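Local atomic coordinates of putative sugar phosphate isomerase (Acidithiobacillus ferrooxidans, PDB entry 3L2H), a protein that probably binds a metal ion through its cupin domain and may act as a sugar phosphate isomerase. Residues 137-142 against 146-151. Numbering follows the deposited sequence.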
loop_
_atom_site.group_PDB
_atom_site.type_symbol
_atom_site.label_atom_id
_atom_site.label_comp_id
_atom_site.label_asym_id
_atom_site.label_seq_id
_atom_site.Cartn_x
_atom_site.Cartn_y
_atom_site.Cartn_z
ATOM N N ARG B 137 12.682 20.807 1.618
ATOM C CA ARG B 137 12.134 19.488 1.406
ATOM C C ARG B 137 10.859 19.417 2.219
ATOM O O ARG B 137 10.853 19.774 3.405
ATOM C CB ARG B 137 13.101 18.401 1.861
ATOM C CG ARG B 137 12.510 16.980 1.759
ATOM C CD ARG B 137 13.589 15.907 1.806
ATOM N NE ARG B 137 14.287 15.830 0.538
ATOM C CZ ARG B 137 15.267 14.974 0.284
ATOM N NH1 ARG B 137 15.651 14.097 1.216
ATOM N NH2 ARG B 137 15.846 14.965 -0.897
ATOM N N LEU B 138 9.794 18.953 1.578
ATOM C CA LEU B 138 8.521 18.717 2.255
ATOM C C LEU B 138 8.285 17.212 2.456
ATOM O O LEU B 138 8.329 16.479 1.503
ATOM C CB LEU B 138 7.385 19.259 1.429
ATOM C CG LEU B 138 5.961 18.930 1.897
ATOM C CD1 LEU B 138 5.640 19.627 3.190
ATOM C CD2 LEU B 138 4.959 19.302 0.790
ATOM N N TYR B 139 8.011 16.796 3.690
ATOM C CA TYR B 139 7.669 15.436 3.984
ATOM C C TYR B 139 6.187 15.496 4.300
ATOM O O TYR B 139 5.792 16.241 5.206
ATOM C CB TYR B 139 8.414 14.940 5.202
ATOM C CG TYR B 139 9.913 14.968 5.128
ATOM C CD1 TYR B 139 10.630 13.893 4.625
ATOM C CD2 TYR B 139 10.617 16.065 5.602
ATOM C CE1 TYR B 139 12.055 13.949 4.586
ATOM C CE2 TYR B 139 11.975 16.138 5.540
ATOM C CZ TYR B 139 12.699 15.044 5.061
ATOM O OH TYR B 139 14.057 15.146 5.066
ATOM N N ARG B 140 5.363 14.790 3.513
ATOM C CA ARG B 140 3.935 14.782 3.753
ATOM C C ARG B 140 3.530 13.362 4.121
ATOM O O ARG B 140 3.745 12.439 3.367
ATOM C CB ARG B 140 3.157 15.275 2.538
ATOM C CG ARG B 140 1.676 15.414 2.855
ATOM C CD ARG B 140 0.851 15.939 1.655
ATOM N NE ARG B 140 1.112 15.261 0.410
ATOM C CZ ARG B 140 0.660 14.051 0.119
ATOM N NH1 ARG B 140 -0.027 13.367 1.016
ATOM N NH2 ARG B 140 0.980 13.482 -1.034
ATOM N N ASN B 141 2.941 13.238 5.288
ATOM C CA ASN B 141 2.647 11.953 5.922
ATOM C C ASN B 141 1.257 11.969 6.501
ATOM O O ASN B 141 1.047 12.365 7.633
ATOM C CB ASN B 141 3.732 11.659 6.987
ATOM C CG ASN B 141 5.086 11.318 6.330
ATOM O OD1 ASN B 141 5.150 10.375 5.505
ATOM N ND2 ASN B 141 6.130 12.065 6.640
ATOM N N ASN B 142 0.307 11.468 5.706
ATOM C CA ASN B 142 -1.096 11.493 6.111
ATOM C C ASN B 142 -1.538 12.768 6.820
ATOM O O ASN B 142 -1.969 12.725 7.980
ATOM C CB ASN B 142 -1.365 10.368 7.096
ATOM C CG ASN B 142 -1.467 9.033 6.415
ATOM O OD1 ASN B 142 -2.591 8.577 6.150
ATOM N ND2 ASN B 142 -0.351 8.433 6.079
ATOM N N ASN B 146 5.448 18.470 6.956
ATOM C CA ASN B 146 6.667 18.902 7.631
ATOM C C ASN B 146 7.639 19.506 6.596
ATOM O O ASN B 146 8.100 18.803 5.735
ATOM C CB ASN B 146 7.392 17.744 8.348
ATOM C CG ASN B 146 6.714 17.223 9.598
ATOM O OD1 ASN B 146 7.223 16.218 10.173
ATOM N ND2 ASN B 146 5.620 17.863 10.066
ATOM N N LEU B 147 7.924 20.811 6.686
ATOM C CA LEU B 147 8.795 21.508 5.738
ATOM C C LEU B 147 10.129 21.790 6.447
ATOM O O LEU B 147 10.144 22.372 7.529
ATOM C CB LEU B 147 8.150 22.788 5.262
ATOM C CG LEU B 147 8.737 23.527 4.053
ATOM C CD1 LEU B 147 8.601 22.713 2.747
ATOM C CD2 LEU B 147 8.060 24.896 3.963
ATOM N N VAL B 148 11.223 21.400 5.803
ATOM C CA VAL B 148 12.548 21.431 6.391
ATOM C C VAL B 148 13.547 22.046 5.448
ATOM O O VAL B 148 13.551 21.752 4.266
ATOM C CB VAL B 148 13.023 20.014 6.778
ATOM C CG1 VAL B 148 14.369 20.073 7.484
ATOM C CG2 VAL B 148 11.971 19.316 7.684
ATOM N N ASP B 149 14.344 22.977 5.953
ATOM C CA ASP B 149 15.412 23.540 5.132
ATOM C C ASP B 149 16.400 22.431 4.800
ATOM O O ASP B 149 16.718 21.611 5.629
ATOM C CB ASP B 149 16.159 24.646 5.860
ATOM C CG ASP B 149 17.276 25.270 4.991
ATOM O OD1 ASP B 149 16.952 26.162 4.184
ATOM O OD2 ASP B 149 18.479 24.895 5.160
HETATM N N MSE B 150 16.924 22.420 3.588
HETATM C CA MSE B 150 17.727 21.284 3.187
HETATM C C MSE B 150 19.031 21.140 3.992
HETATM O O MSE B 150 19.512 20.019 4.196
HETATM C CB MSE B 150 17.986 21.344 1.675
HETATM C CG MSE B 150 16.780 20.856 0.816
HETATM SE SE MSE B 150 17.261 21.188 -1.056
HETATM C CE MSE B 150 15.683 20.359 -1.853
ATOM N N ALA B 151 19.579 22.235 4.489
ATOM C CA ALA B 151 20.771 22.184 5.298
ATOM C C ALA B 151 20.549 21.568 6.681
ATOM O O ALA B 151 21.515 21.198 7.346
ATOM C CB ALA B 151 21.389 23.617 5.446
#
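With CG of Tyr139 set beside its own backbone N (chi1 -59°) and CG2 of Val148 likewise, anti to the carbonyl carbon, the valine methyl meets the ring at its edge, in the ring plane, 3.8 Å from CE2. Arg137, extended through CD before it bends at chi3, lays its CG over one ring face, offset toward the rim. A long side chain suits this place: its aliphatic part packs on the tyrosine, while NE reaches Asp130 in a salt bridge and NH1 makes another with Glu144 of the second subunit.

These residues belong to an antiparallel beta hairpin, 136-141 with 144-149, that ends a small sheet of the cupin chain, its outer strand 144-149 lying at the interface with the second subunit. Arg137 and Val148 form one hydrogen-bonded pair, Tyr139 and Asn146 another; the bond from Tyr139 N to Asn146 O, 2.9 Å long, is nearly straight (175°). Between them lies the non-hydrogen-bonded pair Leu138 and Leu147, whose side chains occupy the opposite sheet face. There Leu147 CD1 rests 3.9 Å from Leu138 CB, while Leu138 CD1 lies 3.6 Å from Asn146 O; both leucines are buried, which suits their apolar branches. Asn146 suits the other face because its amide can reach across the interface: OD1 accepts a hydrogen bond from Tyr139 OH of the second subunit, with the reciprocal bond also made, and residues 146-148 continue the sheet into that subunit as an antiparallel ladder.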